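Local coordinates for protein mercuric reductase (Metallosphaera sedula, PDB 4YWO) that probably reduces mercuric ions to elemental mercury with electrons from NADPH, working as an FAD-containing homodimer, at residues G310-I323 against H333-I345. Residues are numbered along the deposited sequence; the frame is centred on the assembly and turned at random.
With FAD (flavin-adenine dinucleotide), chain B; GOL (glycerol), chain G.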
loop_
_atom_site.group_PDB
_atom_site.type_symbol
_atom_site.label_atom_id
_atom_site.label_comp_id
_atom_site.label_asym_id
_atom_site.label_seq_id
_atom_site.Cartn_x
_atom_site.Cartn_y
_atom_site.Cartn_z
ATOM N N GLY A 310 -8.104 21.047 15.274
ATOM C CA GLY A 310 -8.808 20.126 14.297
ATOM C C GLY A 310 -8.088 18.779 14.314
ATOM O O GLY A 310 -7.682 18.269 15.369
ATOM N N LYS A 311 -7.981 18.171 13.152
ATOM C CA LYS A 311 -7.250 16.934 13.098
ATOM C C LYS A 311 -5.779 17.231 13.358
ATOM O O LYS A 311 -5.280 18.287 12.912
ATOM C CB LYS A 311 -7.345 16.332 11.698
ATOM C CG LYS A 311 -8.756 15.879 11.385
ATOM C CD LYS A 311 -8.903 15.337 9.996
ATOM C CE LYS A 311 -10.427 15.165 9.826
ATOM N NZ LYS A 311 -10.705 14.417 8.630
ATOM N N MET A 312 -5.127 16.283 14.010
ATOM C CA MET A 312 -3.736 16.471 14.339
ATOM C C MET A 312 -2.917 15.438 13.551
ATOM O O MET A 312 -2.765 14.266 13.972
ATOM C CB MET A 312 -3.505 16.487 15.855
ATOM C CG MET A 312 -4.254 17.728 16.413
ATOM S SD MET A 312 -3.949 17.861 18.147
ATOM C CE MET A 312 -4.941 19.300 18.672
ATOM N N LEU A 313 -2.371 15.885 12.454
ATOM C CA LEU A 313 -1.650 15.012 11.540
ATOM C C LEU A 313 -0.477 15.760 10.959
ATOM O O LEU A 313 -0.662 16.935 10.508
ATOM C CB LEU A 313 -2.576 14.633 10.408
ATOM C CG LEU A 313 -3.806 13.767 10.768
ATOM C CD1 LEU A 313 -4.877 13.865 9.696
ATOM C CD2 LEU A 313 -3.357 12.306 10.852
ATOM N N GLU A 314 0.659 15.105 10.765
ATOM C CA GLU A 314 1.806 15.743 10.210
ATOM C C GLU A 314 1.604 16.239 8.805
ATOM O O GLU A 314 1.988 17.364 8.434
ATOM C CB GLU A 314 3.011 14.813 10.335
ATOM C CG GLU A 314 4.302 15.456 9.930
ATOM C CD GLU A 314 4.572 15.430 8.404
ATOM O OE1 GLU A 314 3.865 14.801 7.560
ATOM O OE2 GLU A 314 5.522 16.114 7.936
ATOM N N ALA A 315 0.998 15.410 7.909
ATOM C CA ALA A 315 0.899 15.810 6.548
ATOM C C ALA A 315 -0.063 16.991 6.379
ATOM O O ALA A 315 0.115 17.849 5.497
ATOM C CB ALA A 315 0.397 14.575 5.689
ATOM N N LEU A 316 -1.109 17.010 7.205
ATOM C CA LEU A 316 -2.092 18.134 7.191
ATOM C C LEU A 316 -1.413 19.421 7.769
ATOM O O LEU A 316 -1.575 20.498 7.166
ATOM C CB LEU A 316 -3.299 17.805 8.041
ATOM C CG LEU A 316 -4.357 18.884 8.028
ATOM C CD1 LEU A 316 -4.875 19.235 6.652
ATOM C CD2 LEU A 316 -5.511 18.520 8.994
ATOM N N ALA A 317 -0.611 19.238 8.811
ATOM C CA ALA A 317 0.084 20.450 9.384
ATOM C C ALA A 317 1.004 21.071 8.311
ATOM O O ALA A 317 0.955 22.284 8.085
ATOM C CB ALA A 317 0.847 20.073 10.640
ATOM N N GLY A 318 1.749 20.230 7.563
ATOM C CA GLY A 318 2.600 20.678 6.497
ATOM C C GLY A 318 1.808 21.421 5.438
ATOM O O GLY A 318 2.157 22.524 5.017
ATOM N N ARG A 319 0.793 20.782 4.905
ATOM C CA ARG A 319 -0.076 21.376 3.876
ATOM C C ARG A 319 -0.653 22.708 4.332
ATOM O O ARG A 319 -0.582 23.689 3.516
ATOM C CB ARG A 319 -1.195 20.477 3.484
ATOM C CG ARG A 319 -2.000 20.962 2.298
ATOM C CD ARG A 319 -1.130 20.736 1.073
ATOM N NE ARG A 319 -1.541 21.433 -0.130
ATOM C CZ ARG A 319 -0.679 21.923 -1.031
ATOM N NH1 ARG A 319 0.647 21.965 -0.790
ATOM N NH2 ARG A 319 -1.164 22.449 -2.109
ATOM N N GLN A 320 -1.196 22.788 5.567
ATOM C CA GLN A 320 -1.723 24.062 6.130
ATOM C C GLN A 320 -0.618 25.092 6.241
ATOM O O GLN A 320 -0.897 26.290 5.926
ATOM C CB GLN A 320 -2.429 23.785 7.413
ATOM C CG GLN A 320 -3.698 22.960 7.344
ATOM C CD GLN A 320 -4.286 22.674 8.629
ATOM O OE1 GLN A 320 -3.542 22.549 9.673
ATOM N NE2 GLN A 320 -5.573 22.436 8.667
ATOM N N GLY A 321 0.624 24.743 6.648
ATOM C CA GLY A 321 1.694 25.753 6.769
ATOM C C GLY A 321 1.992 26.324 5.371
ATOM O O GLY A 321 2.121 27.522 5.175
ATOM N N SER A 322 2.019 25.455 4.306
ATOM C CA SER A 322 2.176 25.958 2.966
ATOM C C SER A 322 1.082 26.830 2.487
ATOM O O SER A 322 1.389 27.886 1.860
ATOM C CB SER A 322 2.329 24.778 1.901
ATOM O OG SER A 322 3.501 23.990 2.205
ATOM N N ILE A 323 -0.155 26.450 2.680
ATOM C CA ILE A 323 -1.301 27.186 2.144
ATOM C C ILE A 323 -1.435 28.541 2.904
ATOM O O ILE A 323 -1.655 29.616 2.308
ATOM C CB ILE A 323 -2.560 26.431 2.314
ATOM C CG1 ILE A 323 -2.571 25.304 1.280
ATOM C CG2 ILE A 323 -3.791 27.268 2.032
ATOM C CD1 ILE A 323 -3.782 24.429 1.483
ATOM N N HIS A 333 -6.634 32.645 -2.106
ATOM C CA HIS A 333 -7.766 32.251 -1.360
ATOM C C HIS A 333 -7.878 30.691 -1.383
ATOM O O HIS A 333 -9.011 30.181 -1.443
ATOM C CB HIS A 333 -8.939 32.923 -1.965
ATOM C CG HIS A 333 -8.901 34.403 -1.797
ATOM N ND1 HIS A 333 -9.266 35.001 -0.620
ATOM C CD2 HIS A 333 -8.501 35.394 -2.638
ATOM C CE1 HIS A 333 -9.131 36.323 -0.749
ATOM N NE2 HIS A 333 -8.671 36.577 -1.957
ATOM N N LYS A 334 -6.716 30.027 -1.222
ATOM C CA LYS A 334 -6.564 28.540 -1.197
ATOM C C LYS A 334 -7.009 27.950 0.096
ATOM O O LYS A 334 -6.955 28.603 1.187
ATOM C CB LYS A 334 -5.184 28.137 -1.507
ATOM C CG LYS A 334 -4.796 28.700 -2.862
ATOM C CD LYS A 334 -3.565 28.087 -3.457
ATOM C CE LYS A 334 -3.495 28.568 -4.914
ATOM N NZ LYS A 334 -2.119 28.395 -5.441
ATOM N N ARG A 335 -7.504 26.691 -0.018
ATOM C CA ARG A 335 -8.060 25.954 1.070
ATOM C C ARG A 335 -7.517 24.558 1.097
ATOM O O ARG A 335 -6.989 24.108 0.076
ATOM C CB ARG A 335 -9.528 25.868 0.924
ATOM C CG ARG A 335 -10.033 27.236 0.604
ATOM C CD ARG A 335 -11.500 27.291 0.705
ATOM N NE ARG A 335 -12.099 26.727 -0.484
ATOM C CZ ARG A 335 -13.427 26.593 -0.571
ATOM N NH1 ARG A 335 -14.211 27.049 0.422
ATOM N NH2 ARG A 335 -13.968 26.029 -1.635
ATOM N N VAL A 336 -7.607 23.871 2.242
ATOM C CA VAL A 336 -7.225 22.478 2.233
ATOM C C VAL A 336 -8.446 21.780 2.756
ATOM O O VAL A 336 -8.776 21.881 3.963
ATOM C CB VAL A 336 -5.938 22.144 3.033
ATOM C CG1 VAL A 336 -5.991 22.763 4.359
ATOM C CG2 VAL A 336 -5.734 20.632 3.156
ATOM N N ASP A 337 -9.062 21.059 1.825
ATOM C CA ASP A 337 -10.266 20.202 2.105
ATOM C C ASP A 337 -9.994 19.058 3.081
ATOM O O ASP A 337 -9.362 18.059 2.684
ATOM C CB ASP A 337 -10.704 19.656 0.756
ATOM C CG ASP A 337 -11.844 18.582 0.835
ATOM O OD1 ASP A 337 -12.646 18.565 1.815
ATOM O OD2 ASP A 337 -11.902 17.770 -0.134
ATOM N N GLU A 338 -10.461 19.194 4.318
ATOM C CA GLU A 338 -10.209 18.198 5.353
ATOM C C GLU A 338 -10.895 16.862 5.080
ATOM O O GLU A 338 -10.542 15.847 5.680
ATOM C CB GLU A 338 -10.636 18.733 6.722
ATOM C CG GLU A 338 -9.626 18.478 7.829
ATOM C CD GLU A 338 -9.613 19.580 8.870
ATOM O OE1 GLU A 338 -10.029 20.712 8.546
ATOM O OE2 GLU A 338 -9.185 19.315 10.014
ATOM N N ASN A 339 -11.874 16.857 4.180
ATOM C CA ASN A 339 -12.642 15.567 3.868
ATOM C C ASN A 339 -11.997 14.711 2.787
ATOM O O ASN A 339 -12.539 13.701 2.400
ATOM C CB ASN A 339 -14.099 15.860 3.581
ATOM C CG ASN A 339 -14.832 16.395 4.824
ATOM O OD1 ASN A 339 -14.499 16.058 5.988
ATOM N ND2 ASN A 339 -15.838 17.212 4.582
ATOM N N ALA A 340 -10.739 15.040 2.401
ATOM C CA ALA A 340 -9.904 14.113 1.635
ATOM C C ALA A 340 -8.557 13.883 2.358
ATOM O O ALA A 340 -7.592 13.466 1.726
ATOM C CB ALA A 340 -9.649 14.601 0.232
ATOM N N VAL A 341 -8.489 14.167 3.644
ATOM C CA VAL A 341 -7.251 13.979 4.420
ATOM C C VAL A 341 -7.316 12.630 5.173
ATOM O O VAL A 341 -8.206 12.382 6.031
ATOM C CB VAL A 341 -7.107 15.093 5.453
ATOM C CG1 VAL A 341 -5.911 14.835 6.348
ATOM C CG2 VAL A 341 -6.846 16.421 4.725
ATOM N N PRO A 342 -6.357 11.726 4.902
ATOM C CA PRO A 342 -6.369 10.421 5.632
ATOM C C PRO A 342 -5.852 10.392 7.019
ATOM O O PRO A 342 -5.041 11.265 7.385
ATOM C CB PRO A 342 -5.515 9.501 4.741
ATOM C CG PRO A 342 -4.550 10.475 4.141
ATOM C CD PRO A 342 -5.214 11.785 4.008
ATOM N N GLN A 343 -6.381 9.482 7.846
ATOM C CA GLN A 343 -5.833 9.184 9.145
ATOM C C GLN A 343 -5.645 7.681 9.326
ATOM O O GLN A 343 -6.567 6.890 9.087
ATOM C CB GLN A 343 -6.729 9.686 10.300
ATOM C CG GLN A 343 -6.142 9.311 11.665
ATOM C CD GLN A 343 -7.112 9.532 12.818
ATOM O OE1 GLN A 343 -8.197 10.124 12.668
ATOM N NE2 GLN A 343 -6.659 9.170 13.984
ATOM N N VAL A 344 -4.537 7.314 9.945
ATOM C CA VAL A 344 -4.177 5.923 10.129
ATOM C C VAL A 344 -3.732 5.743 11.557
ATOM O O VAL A 344 -3.043 6.603 12.191
ATOM C CB VAL A 344 -2.985 5.460 9.195
ATOM C CG1 VAL A 344 -2.462 4.070 9.497
ATOM C CG2 VAL A 344 -3.388 5.570 7.731
ATOM N N ILE A 345 -4.180 4.651 12.096
ATOM C CA ILE A 345 -3.688 4.067 13.383
ATOM C C ILE A 345 -2.777 2.960 13.032
ATOM O O ILE A 345 -3.168 1.945 12.407
ATOM C CB ILE A 345 -4.891 3.647 14.254
ATOM C CG1 ILE A 345 -5.791 4.779 14.558
ATOM C CG2 ILE A 345 -4.355 3.044 15.571
ATOM C CD1 ILE A 345 -7.079 4.440 15.279
HETATM P PA FAD B . 4.373 21.332 16.495
HETATM O O1A FAD B . 5.312 20.514 15.641
HETATM O O2A FAD B . 4.234 21.025 17.967
HETATM O O5B FAD B . 4.773 22.884 16.339
HETATM C C5B FAD B . 4.963 23.702 17.491
HETATM C C4B FAD B . 6.431 24.094 17.599
HETATM O O4B FAD B . 6.544 25.514 17.715
HETATM C C3B FAD B . 7.079 23.472 18.826
HETATM O O3B FAD B . 8.168 22.632 18.434
HETATM C C2B FAD B . 7.588 24.626 19.667
HETATM O O2B FAD B . 9.008 24.531 19.819
HETATM C C1B FAD B . 7.228 25.896 18.912
HETATM N N9A FAD B . 6.341 26.741 19.749
HETATM C C8A FAD B . 5.208 26.337 20.352
HETATM N N7A FAD B . 4.630 27.353 21.043
HETATM C C5A FAD B . 5.407 28.441 20.885
HETATM C C6A FAD B . 5.378 29.849 21.346
HETATM N N6A FAD B . 4.377 30.308 22.134
HETATM N N1A FAD B . 6.386 30.660 20.952
HETATM C C2A FAD B . 7.386 30.216 20.168
HETATM N N3A FAD B . 7.475 28.952 19.714
HETATM C C4A FAD B . 6.533 28.032 20.031
HETATM N N1 FAD B . 0.688 12.427 12.907
HETATM C C2 FAD B . 0.705 11.683 11.772
HETATM O O2 FAD B . 0.297 12.200 10.710
HETATM N N3 FAD B . 1.143 10.412 11.744
HETATM C C4 FAD B . 1.595 9.787 12.837
HETATM O O4 FAD B . 1.996 8.603 12.778
HETATM C C4X FAD B . 1.610 10.530 14.121
HETATM N N5 FAD B . 2.051 9.970 15.269
HETATM C C5X FAD B . 2.052 10.675 16.425
HETATM C C6 FAD B . 2.511 10.079 17.594
HETATM C C7 FAD B . 2.515 10.795 18.786
HETATM C C7M FAD B . 3.012 10.147 20.051
HETATM C C8 FAD B . 2.030 12.200 18.812
HETATM C C8M FAD B . 2.035 12.974 20.105
HETATM C C9 FAD B . 1.570 12.800 17.646
HETATM C C9A FAD B . 1.566 12.085 16.455
HETATM N N10 FAD B . 1.102 12.685 15.268
HETATM C C10 FAD B . 1.115 11.924 14.084
HETATM C "C1'" FAD B . 0.618 14.067 15.265
HETATM C "C2'" FAD B . 1.690 14.980 14.680
HETATM O "O2'" FAD B . 2.932 14.752 15.355
HETATM C "C3'" FAD B . 1.296 16.445 14.822
HETATM O "O3'" FAD B . -0.018 16.640 14.287
HETATM C "C4'" FAD B . 2.281 17.348 14.090
HETATM O "O4'" FAD B . 3.553 17.299 14.745
HETATM C "C5'" FAD B . 1.783 18.788 14.057
HETATM O "O5'" FAD B . 2.890 19.672 13.895
HETATM P P FAD B . 2.740 21.239 14.227
HETATM O O1P FAD B . 3.913 21.966 13.612
HETATM O O2P FAD B . 1.331 21.662 13.890
HETATM O O3P FAD B . 2.908 21.277 15.827
HETATM C C1 GOL G . -8.925 24.301 9.999
HETATM O O1 GOL G . -9.303 23.334 10.986
HETATM C C2 GOL G . -9.724 24.063 8.724
HETATM O O2 GOL G . -10.768 25.040 8.627
HETATM C C3 GOL G . -8.803 24.184 7.516
HETATM O O3 GOL G . -8.087 22.957 7.338
HETATM O O HOH W 1 -9.656 11.612 8.178
HETATM O O HOH W 2 -13.052 14.269 7.145
HETATM O O HOH W 3 -7.194 21.589 11.075
#
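Leu316 swings CG away from its backbone N (chi1 -178°), which sends its isobutyl group from helix 314-330 onto the returning chain, where CD1 touches both Val336 CG2 and Val341 CG2, 3.9 Å from each. Two turns further on, Ile323 has CG1 anti to its carbonyl carbon (chi1 -75°), and its CD1 comes within 3.5 Å of Val336 CB. Val336 is thus the shared apolar partner of the helix: CG2 also lies against Arg319 CG, and CG1 against Gln320 CG. Arg319 carries its guanidinium on to Asp432 of the second subunit. Nearer the flavin, Leu313 CD1 slides past Val341 CG1 at 3.6 Å.

Around Lys311 the contact turns polar. Lys311, extended beyond CG, runs alongside Glu338 in the opposite direction, so that its NZ passes the carboxylate, 5.3 Å from OE2, and makes a weak 3.3 Å hydrogen bond to the Glu338 carbonyl O. One water links NZ to Val341 O, another to Asn339 OD1. A third joins Gln320 NE2 to Glu338 OE2, while Gln320 OE1 accepts from Gly305 N.

Leu313 is the N-cap residue, and the next amide, Glu314 N, donates to FAD O2 at 2.9 Å. The chemistry therefore divides: apolar branches tie this flavin-binding helix to the chain leading into strand 343-345, while an ammonium held by two waters and one weak direct bond bridges the partly exposed side, where the Glu338 carboxylate probably acts on it through space, without a direct salt bridge.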